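Local coordinates for proline iminopeptidase-related protein (Thermus thermophilus, PDB 2YYS), which is of unknown function but belongs to the S33 family of alpha/beta hydrolases and may act as a peptidase, at residues L214-R228 / V239-A253. Numbering follows the deposited sequence.
Sequences LTPERRPLYVLVGER and VASRLRAPIRVLPEA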
ATOM      1  N   LEU A 214       3.580  10.846 -12.178  1.00 20.52           N
ATOM      2  CA  LEU A 214       4.830  10.796 -11.417  1.00 20.03           C
ATOM      3  C   LEU A 214       5.854  11.821 -11.932  1.00 20.35           C
ATOM      4  O   LEU A 214       6.323  11.728 -13.067  1.00 19.82           O
ATOM      5  CB  LEU A 214       5.453   9.409 -11.508  1.00 19.84           C
ATOM      6  CG  LEU A 214       4.590   8.216 -11.115  1.00 19.55           C
ATOM      7  CD1 LEU A 214       5.334   6.933 -11.493  1.00 20.01           C
ATOM      8  CD2 LEU A 214       4.254   8.259  -9.630  1.00 19.46           C
ATOM      9  N   THR A 215       6.203  12.784 -11.089  1.00 20.25           N
ATOM     10  CA  THR A 215       7.241  13.758 -11.403  1.00 20.78           C
ATOM     11  C   THR A 215       8.137  13.945 -10.178  1.00 20.82           C
ATOM     12  O   THR A 215       7.777  13.506  -9.085  1.00 20.44           O
ATOM     13  CB  THR A 215       6.617  15.119 -11.798  1.00 20.73           C
ATOM     14  OG1 THR A 215       5.859  15.623 -10.705  1.00 20.31           O
ATOM     15  CG2 THR A 215       5.597  14.976 -12.924  1.00 21.30           C
ATOM     16  N   PRO A 216       9.307  14.569 -10.351  1.00 20.92           N
ATOM     17  CA  PRO A 216      10.258  14.705  -9.244  1.00 21.11           C
ATOM     18  C   PRO A 216       9.656  15.342  -7.998  1.00 21.67           C
ATOM     19  O   PRO A 216       8.989  16.371  -8.053  1.00 21.58           O
ATOM     20  CB  PRO A 216      11.385  15.541  -9.851  1.00 20.95           C
ATOM     21  CG  PRO A 216      11.344  15.166 -11.304  1.00 20.57           C
ATOM     22  CD  PRO A 216       9.860  15.123 -11.599  1.00 21.27           C
ATOM     23  N   GLU A 217       9.869  14.677  -6.873  1.00 22.23           N
ATOM     24  CA  GLU A 217       9.317  15.101  -5.599  1.00 22.27           C
ATOM     25  C   GLU A 217      10.431  15.671  -4.733  1.00 22.30           C
ATOM     26  O   GLU A 217      11.423  14.989  -4.424  1.00 21.79           O
ATOM     27  CB  GLU A 217       8.646  13.912  -4.889  1.00 22.33           C
ATOM     28  CG  GLU A 217       8.092  14.233  -3.501  1.00 23.09           C
ATOM     29  CD  GLU A 217       7.177  15.432  -3.502  1.00 24.00           C
ATOM     30  OE1 GLU A 217       6.126  15.360  -4.152  1.00 25.71           O
ATOM     31  OE2 GLU A 217       7.518  16.465  -2.884  1.00 24.24           O
ATOM     32  N   ARG A 218      10.234  16.915  -4.322  1.00 22.62           N
ATOM     33  CA  ARG A 218      11.147  17.623  -3.437  1.00 23.34           C
ATOM     34  C   ARG A 218      11.225  16.975  -2.056  1.00 22.42           C
ATOM     35  O   ARG A 218      12.301  16.802  -1.510  1.00 22.49           O
ATOM     36  CB  ARG A 218      10.640  19.057  -3.284  1.00 24.56           C
ATOM     37  CG  ARG A 218      11.442  19.911  -2.338  1.00 29.03           C
ATOM     38  CD  ARG A 218      11.436  21.376  -2.724  1.00 34.94           C
ATOM     39  NE  ARG A 218      11.983  22.251  -1.684  1.00 39.47           N
ATOM     40  CZ  ARG A 218      13.269  22.315  -1.299  1.00 42.08           C
ATOM     41  NH1 ARG A 218      14.209  21.539  -1.843  1.00 43.12           N
ATOM     42  NH2 ARG A 218      13.617  23.185  -0.353  1.00 41.59           N
ATOM     43  N   ARG A 219      10.072  16.646  -1.483  1.00 21.45           N
ATOM     44  CA  ARG A 219      10.019  15.976  -0.188  1.00 20.96           C
ATOM     45  C   ARG A 219      10.671  14.597  -0.258  1.00 20.30           C
ATOM     46  O   ARG A 219      10.705  13.975  -1.309  1.00 20.23           O
ATOM     47  CB  ARG A 219       8.571  15.837   0.300  1.00 20.87           C
ATOM     48  CG  ARG A 219       7.945  17.137   0.819  1.00 21.01           C
ATOM     49  CD  ARG A 219       6.428  17.093   0.875  1.00 21.16           C
ATOM     50  NE  ARG A 219       5.877  16.979  -0.469  1.00 19.70           N
ATOM     51  CZ  ARG A 219       4.603  17.093  -0.799  1.00 20.52           C
ATOM     52  NH1 ARG A 219       4.265  16.985  -2.075  1.00 19.02           N
ATOM     53  NH2 ARG A 219       3.660  17.305   0.117  1.00 20.67           N
ATOM     54  N   PRO A 220      11.189  14.131   0.868  1.00 20.51           N
ATOM     55  CA  PRO A 220      11.803  12.802   0.956  1.00 20.70           C
ATOM     56  C   PRO A 220      10.836  11.659   0.638  1.00 21.09           C
ATOM     57  O   PRO A 220       9.775  11.548   1.238  1.00 20.31           O
ATOM     58  CB  PRO A 220      12.276  12.714   2.410  1.00 20.80           C
ATOM     59  CG  PRO A 220      11.760  13.897   3.105  1.00 20.93           C
ATOM     60  CD  PRO A 220      11.261  14.872   2.137  1.00 20.45           C
ATOM     61  N   LEU A 221      11.250  10.818  -0.301  1.00 21.43           N
ATOM     62  CA  LEU A 221      10.458   9.719  -0.823  1.00 22.47           C
ATOM     63  C   LEU A 221      11.417   8.546  -1.052  1.00 22.45           C
ATOM     64  O   LEU A 221      12.508   8.736  -1.594  1.00 22.76           O
ATOM     65  CB  LEU A 221       9.810  10.170  -2.134  1.00 22.72           C
ATOM     66  CG  LEU A 221       8.466   9.635  -2.622  1.00 26.11           C
ATOM     67  CD1 LEU A 221       7.416   9.708  -1.578  1.00 28.52           C
ATOM     68  CD2 LEU A 221       8.009  10.452  -3.821  1.00 27.86           C
ATOM     69  N   TYR A 222      11.020   7.349  -0.642  1.00 22.16           N
ATOM     70  CA  TYR A 222      11.845   6.153  -0.791  1.00 22.62           C
ATOM     71  C   TYR A 222      10.988   5.026  -1.345  1.00 21.30           C
ATOM     72  O   TYR A 222       9.820   4.895  -0.984  1.00 21.22           O
ATOM     73  CB  TYR A 222      12.398   5.714   0.572  1.00 23.57           C
ATOM     74  CG  TYR A 222      13.901   5.758   0.718  1.00 28.81           C
ATOM     75  CD1 TYR A 222      14.563   6.979   0.801  1.00 34.39           C
ATOM     76  CD2 TYR A 222      14.662   4.576   0.796  1.00 34.05           C
ATOM     77  CE1 TYR A 222      15.949   7.041   0.951  1.00 37.65           C
ATOM     78  CE2 TYR A 222      16.063   4.620   0.944  1.00 36.38           C
ATOM     79  CZ  TYR A 222      16.702   5.864   1.021  1.00 38.80           C
ATOM     80  OH  TYR A 222      18.080   5.960   1.172  1.00 41.92           O
ATOM     81  N   VAL A 223      11.583   4.206  -2.195  1.00 19.54           N
ATOM     82  CA  VAL A 223      10.933   3.033  -2.731  1.00 18.43           C
ATOM     83  C   VAL A 223      11.704   1.803  -2.260  1.00 18.30           C
ATOM     84  O   VAL A 223      12.914   1.714  -2.442  1.00 16.64           O
ATOM     85  CB  VAL A 223      10.879   3.054  -4.269  1.00 18.13           C
ATOM     86  CG1 VAL A 223      10.275   1.771  -4.797  1.00 17.86           C
ATOM     87  CG2 VAL A 223      10.084   4.271  -4.770  1.00 17.96           C
ATOM     88  N   LEU A 224      10.981   0.881  -1.636  1.00 18.28           N
ATOM     89  CA  LEU A 224      11.502  -0.417  -1.211  1.00 19.31           C
ATOM     90  C   LEU A 224      10.656  -1.478  -1.866  1.00 18.45           C
ATOM     91  O   LEU A 224       9.430  -1.431  -1.780  1.00 18.07           O
ATOM     92  CB  LEU A 224      11.370  -0.600   0.302  1.00 19.92           C
ATOM     93  CG  LEU A 224      12.474  -0.131   1.236  1.00 23.65           C
ATOM     94  CD1 LEU A 224      12.701   1.341   1.110  1.00 26.41           C
ATOM     95  CD2 LEU A 224      12.105  -0.486   2.677  1.00 25.56           C
ATOM     96  N   VAL A 225      11.297  -2.449  -2.496  1.00 18.15           N
ATOM     97  CA  VAL A 225      10.572  -3.466  -3.238  1.00 18.04           C
ATOM     98  C   VAL A 225      11.354  -4.776  -3.289  1.00 18.05           C
ATOM     99  O   VAL A 225      12.577  -4.788  -3.227  1.00 17.85           O
ATOM    100  CB  VAL A 225      10.253  -2.945  -4.664  1.00 17.97           C
ATOM    101  CG1 VAL A 225      11.531  -2.754  -5.475  1.00 18.99           C
ATOM    102  CG2 VAL A 225       9.273  -3.858  -5.391  1.00 17.82           C
ATOM    103  N   GLY A 226      10.640  -5.884  -3.412  1.00 18.33           N
ATOM    104  CA  GLY A 226      11.280  -7.186  -3.506  1.00 18.61           C
ATOM    105  C   GLY A 226      11.629  -7.465  -4.949  1.00 18.51           C
ATOM    106  O   GLY A 226      10.822  -7.239  -5.836  1.00 17.93           O
ATOM    107  N   GLU A 227      12.830  -7.959  -5.188  1.00 18.82           N
ATOM    108  CA  GLU A 227      13.252  -8.345  -6.537  1.00 19.80           C
ATOM    109  C   GLU A 227      12.327  -9.352  -7.204  1.00 18.81           C
ATOM    110  O   GLU A 227      12.175  -9.357  -8.434  1.00 18.41           O
ATOM    111  CB  GLU A 227      14.636  -8.956  -6.440  1.00 20.63           C
ATOM    112  CG  GLU A 227      15.274  -9.359  -7.747  1.00 24.87           C
ATOM    113  CD  GLU A 227      16.557 -10.116  -7.464  1.00 31.26           C
ATOM    114  OE1 GLU A 227      16.464 -11.284  -6.952  1.00 34.32           O
ATOM    115  OE2 GLU A 227      17.629  -9.492  -7.688  1.00 33.60           O
ATOM    116  N   ARG A 228      11.733 -10.216  -6.385  1.00 18.22           N
ATOM    117  CA  ARG A 228      10.827 -11.263  -6.859  1.00 18.57           C
ATOM    118  C   ARG A 228       9.345 -10.988  -6.619  1.00 17.70           C
ATOM    119  O   ARG A 228       8.516 -11.893  -6.662  1.00 17.48           O
ATOM    120  CB  ARG A 228      11.263 -12.601  -6.258  1.00 19.13           C
ATOM    121  CG  ARG A 228      12.673 -12.989  -6.749  1.00 22.49           C
ATOM    122  CD  ARG A 228      13.165 -14.369  -6.327  1.00 26.55           C
ATOM    123  NE  ARG A 228      12.341 -15.455  -6.857  1.00 31.00           N
ATOM    124  CZ  ARG A 228      12.516 -16.749  -6.566  1.00 35.67           C
ATOM    125  NH1 ARG A 228      13.505 -17.132  -5.758  1.00 36.24           N
ATOM    126  NH2 ARG A 228      11.700 -17.669  -7.080  1.00 36.51           N
ATOM    127  N   VAL A 239       8.912   3.952 -11.294  1.00 20.53           N
ATOM    128  CA  VAL A 239       8.371   4.798 -10.233  1.00 20.42           C
ATOM    129  C   VAL A 239       9.478   5.604  -9.594  1.00 20.11           C
ATOM    130  O   VAL A 239       9.367   6.819  -9.436  1.00 19.77           O
ATOM    131  CB  VAL A 239       7.650   3.968  -9.141  1.00 20.63           C
ATOM    132  CG1 VAL A 239       7.248   4.830  -7.968  1.00 21.39           C
ATOM    133  CG2 VAL A 239       6.421   3.296  -9.722  1.00 21.15           C
ATOM    134  N   ALA A 240      10.551   4.926  -9.221  1.00 19.83           N
ATOM    135  CA  ALA A 240      11.642   5.578  -8.524  1.00 19.79           C
ATOM    136  C   ALA A 240      12.327   6.606  -9.415  1.00 19.97           C
ATOM    137  O   ALA A 240      12.683   7.684  -8.964  1.00 19.60           O
ATOM    138  CB  ALA A 240      12.641   4.557  -8.050  1.00 20.21           C
ATOM    139  N   SER A 241      12.513   6.278 -10.685  1.00 19.97           N
ATOM    140  CA  SER A 241      13.271   7.168 -11.564  1.00 20.61           C
ATOM    141  C   SER A 241      12.460   8.436 -11.914  1.00 19.79           C
ATOM    142  O   SER A 241      12.997   9.534 -11.935  1.00 19.31           O
ATOM    143  CB  SER A 241      13.795   6.400 -12.791  1.00 20.84           C
ATOM    144  OG  SER A 241      13.001   6.643 -13.920  1.00 24.72           O
ATOM    145  N   ARG A 242      11.153   8.298 -12.094  1.00 19.45           N
ATOM    146  CA  ARG A 242      10.294   9.456 -12.369  1.00 19.26           C
ATOM    147  C   ARG A 242      10.134  10.380 -11.147  1.00 19.35           C
ATOM    148  O   ARG A 242      10.099  11.604 -11.290  1.00 19.30           O
ATOM    149  CB  ARG A 242       8.935   8.992 -12.905  1.00 19.15           C
ATOM    150  CG  ARG A 242       9.041   8.357 -14.274  1.00 18.89           C
ATOM    151  CD  ARG A 242       7.959   7.362 -14.608  1.00 18.86           C
ATOM    152  NE  ARG A 242       8.241   6.774 -15.907  1.00 20.13           N
ATOM    153  CZ  ARG A 242       7.995   7.351 -17.082  1.00 21.84           C
ATOM    154  NH1 ARG A 242       7.404   8.536 -17.147  1.00 22.05           N
ATOM    155  NH2 ARG A 242       8.319   6.725 -18.205  1.00 21.64           N
ATOM    156  N   LEU A 243      10.081   9.786  -9.951  1.00 18.86           N
ATOM    157  CA  LEU A 243       9.972  10.532  -8.698  1.00 18.88           C
ATOM    158  C   LEU A 243      11.325  11.053  -8.215  1.00 18.78           C
ATOM    159  O   LEU A 243      11.384  11.920  -7.347  1.00 18.65           O
ATOM    160  CB  LEU A 243       9.365   9.642  -7.605  1.00 18.55           C
ATOM    161  CG  LEU A 243       7.926   9.184  -7.791  1.00 18.36           C
ATOM    162  CD1 LEU A 243       7.571   8.149  -6.735  1.00 19.19           C
ATOM    163  CD2 LEU A 243       6.980  10.379  -7.705  1.00 19.55           C
ATOM    164  N   ARG A 244      12.393  10.527  -8.811  1.00 18.88           N
ATOM    165  CA  ARG A 244      13.768  10.759  -8.387  1.00 19.25           C
ATOM    166  C   ARG A 244      13.928  10.371  -6.924  1.00 19.36           C
ATOM    167  O   ARG A 244      14.484  11.096  -6.140  1.00 18.66           O
ATOM    168  CB  ARG A 244      14.219  12.200  -8.667  1.00 19.26           C
ATOM    169  CG  ARG A 244      14.349  12.474 -10.157  1.00 19.68           C
ATOM    170  CD  ARG A 244      14.816  13.864 -10.537  1.00 19.15           C
ATOM    171  NE  ARG A 244      14.713  14.022 -11.983  1.00 20.00           N
ATOM    172  CZ  ARG A 244      15.033  15.110 -12.666  1.00 20.02           C
ATOM    173  NH1 ARG A 244      14.901  15.098 -13.985  1.00 20.55           N
ATOM    174  NH2 ARG A 244      15.459  16.206 -12.052  1.00 19.71           N
ATOM    175  N   ALA A 245      13.409   9.197  -6.593  1.00 19.97           N
ATOM    176  CA  ALA A 245      13.492   8.637  -5.257  1.00 19.99           C
ATOM    177  C   ALA A 245      14.503   7.493  -5.232  1.00 19.62           C
ATOM    178  O   ALA A 245      14.544   6.682  -6.145  1.00 19.33           O
ATOM    179  CB  ALA A 245      12.136   8.109  -4.864  1.00 20.36           C
ATOM    180  N   PRO A 246      15.308   7.398  -4.185  1.00 19.67           N
ATOM    181  CA  PRO A 246      16.116   6.193  -4.010  1.00 19.49           C
ATOM    182  C   PRO A 246      15.234   4.937  -3.989  1.00 19.33           C
ATOM    183  O   PRO A 246      14.095   4.946  -3.498  1.00 18.05           O
ATOM    184  CB  PRO A 246      16.808   6.419  -2.669  1.00 19.83           C
ATOM    185  CG  PRO A 246      16.793   7.919  -2.483  1.00 20.43           C
ATOM    186  CD  PRO A 246      15.539   8.392  -3.122  1.00 19.49           C
ATOM    187  N   ILE A 247      15.758   3.873  -4.575  1.00 19.58           N
ATOM    188  CA  ILE A 247      15.095   2.581  -4.585  1.00 20.05           C
ATOM    189  C   ILE A 247      16.044   1.548  -4.000  1.00 20.64           C
ATOM    190  O   ILE A 247      17.242   1.583  -4.271  1.00 20.34           O
ATOM    191  CB  ILE A 247      14.646   2.179  -6.014  1.00 20.06           C
ATOM    192  CG1 ILE A 247      13.869   0.865  -5.958  1.00 19.41           C
ATOM    193  CG2 ILE A 247      15.850   2.120  -7.016  1.00 20.33           C
ATOM    194  CD1 ILE A 247      13.117   0.534  -7.215  1.00 20.36           C
ATOM    195  N   ARG A 248      15.497   0.658  -3.176  1.00 21.16           N
ATOM    196  CA  ARG A 248      16.213  -0.499  -2.661  1.00 21.79           C
ATOM    197  C   ARG A 248      15.424  -1.730  -3.064  1.00 21.22           C
ATOM    198  O   ARG A 248      14.240  -1.846  -2.751  1.00 21.44           O
ATOM    199  CB  ARG A 248      16.333  -0.442  -1.138  1.00 22.51           C
ATOM    200  CG  ARG A 248      17.093   0.774  -0.598  1.00 25.41           C
ATOM    201  CD  ARG A 248      18.569   0.802  -0.974  1.00 28.61           C
ATOM    202  NE  ARG A 248      19.215   2.056  -0.569  1.00 30.87           N
ATOM    203  CZ  ARG A 248      19.493   3.094  -1.371  1.00 31.49           C
ATOM    204  NH1 ARG A 248      19.169   3.089  -2.663  1.00 30.18           N
ATOM    205  NH2 ARG A 248      20.092   4.164  -0.860  1.00 32.89           N
ATOM    206  N   VAL A 249      16.096  -2.631  -3.769  1.00 20.70           N
ATOM    207  CA  VAL A 249      15.528  -3.872  -4.276  1.00 20.48           C
ATOM    208  C   VAL A 249      16.114  -5.029  -3.454  1.00 20.60           C
ATOM    209  O   VAL A 249      17.311  -5.265  -3.490  1.00 20.03           O
ATOM    210  CB  VAL A 249      15.869  -4.048  -5.774  1.00 20.15           C
ATOM    211  CG1 VAL A 249      15.168  -5.255  -6.354  1.00 20.70           C
ATOM    212  CG2 VAL A 249      15.481  -2.787  -6.566  1.00 19.69           C
ATOM    213  N   LEU A 250      15.275  -5.729  -2.698  1.00 20.92           N
ATOM    214  CA  LEU A 250      15.748  -6.777  -1.799  1.00 21.28           C
ATOM    215  C   LEU A 250      15.779  -8.094  -2.550  1.00 21.44           C
ATOM    216  O   LEU A 250      14.752  -8.533  -3.052  1.00 20.51           O
ATOM    217  CB  LEU A 250      14.841  -6.912  -0.567  1.00 21.33           C
ATOM    218  CG  LEU A 250      14.545  -5.641   0.239  1.00 22.50           C
ATOM    219  CD1 LEU A 250      13.906  -5.973   1.583  1.00 23.61           C
ATOM    220  CD2 LEU A 250      15.796  -4.810   0.440  1.00 23.36           C
ATOM    221  N   PRO A 251      16.948  -8.735  -2.620  1.00 22.52           N
ATOM    222  CA  PRO A 251      17.050 -10.052  -3.268  1.00 22.78           C
ATOM    223  C   PRO A 251      16.118 -11.058  -2.617  1.00 23.08           C
ATOM    224  O   PRO A 251      15.883 -10.989  -1.402  1.00 23.03           O
ATOM    225  CB  PRO A 251      18.512 -10.482  -3.027  1.00 23.04           C
ATOM    226  CG  PRO A 251      19.249  -9.271  -2.569  1.00 23.78           C
ATOM    227  CD  PRO A 251      18.240  -8.263  -2.082  1.00 22.62           C
ATOM    228  N   GLU A 252      15.573 -11.956  -3.429  1.00 23.60           N
ATOM    229  CA  GLU A 252      14.802 -13.101  -2.945  1.00 24.51           C
ATOM    230  C   GLU A 252      13.560 -12.725  -2.146  1.00 23.92           C
ATOM    231  O   GLU A 252      13.105 -13.504  -1.312  1.00 25.26           O
ATOM    232  CB  GLU A 252      15.697 -14.025  -2.093  1.00 25.27           C
ATOM    233  CG  GLU A 252      16.960 -14.516  -2.804  1.00 28.06           C
ATOM    234  CD  GLU A 252      16.664 -15.243  -4.110  1.00 31.50           C
ATOM    235  OE1 GLU A 252      15.592 -15.876  -4.222  1.00 32.25           O
ATOM    236  OE2 GLU A 252      17.510 -15.187  -5.032  1.00 34.51           O
ATOM    237  N   ALA A 253      13.012 -11.534  -2.383  1.00 22.54           N
ATOM    238  CA  ALA A 253      11.855 -11.083  -1.619  1.00 20.59           C
ATOM    239  C   ALA A 253      10.710 -10.805  -2.569  1.00 19.43           C
ATOM    240  O   ALA A 253      10.907 -10.366  -3.707  1.00 17.63           O
ATOM    241  CB  ALA A 253      12.193  -9.865  -0.817  1.00 20.76           C
TER
HETATM  242  O   HOH W   1       5.909  10.022 -15.323  1.00 18.83           O
HETATM  243  O   HOH W   2      11.821  12.152  -4.471  1.00 35.71           O
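Strands 221-226 and 247-250, joined through helix 236-243, form the last beta-alpha-beta crossover of the sheet, and Val223 meets Ile247 where the two strands pair in parallel. Val223 N donates to Pro246 O (2.9 Å) and Val223 O accepts from Arg248 N; Val225 repeats the pattern with Arg248 O and Leu250 N. Beta-branched residues suit these strands, and on the face toward the helix Val223 CG1 lies 3.9 Å from Ile247 CG1, while CG2, anti to its own carbonyl carbon, turns to the methyl of Ala240, small enough to let the helix come close. Leu221 CD2 reaches Leu243 CD1 at 3.7 Å, and Leu214 CD2 meets Leu243 CD2 at 4.0 Å, so Leu243 touches two other leucines.

On the opposite face, Pro246 CB sits over the Tyr222 ring, 3.9 Å from its centroid, a CH-pi contact; the edge of that ring, at CE2, lies over one face of the Arg248 guanidinium, the two planes 72° apart, while Arg248 NE is salt-bridged to Glu271.

The helix ends in a Schellman motif with Arg244 at C-prime, and Glu217 N donates to the terminal carbonyl, Leu243 O, at 3.2 Å. Bent at chi2 (53°), the Glu217 side chain folds back to Arg219, whose NE and NH1 grip OE2 and OE1 from above the carboxylate plane, while OE2 also takes Arg219 N on its anti lone pair. An alanine in place of Glu217 would keep the backbone bond to Leu243 O, but would probably leave the Arg219 guanidinium without its carboxylate mate, though still bonded to the carbonyls of Leu113 and Ala119.

Beyond the strands, Arg228 NH1 forms a salt bridge with Glu252 OE1 (2.9 Å), the oxygen lying in the guanidinium plane, and Arg228 N donates to Ala253 O, the last carbonyl of the type II turn 250-253. Strand, antiparallel helix and parallel edge strand together are characteristic of the C-terminal part of the alpha/beta-hydrolase fold.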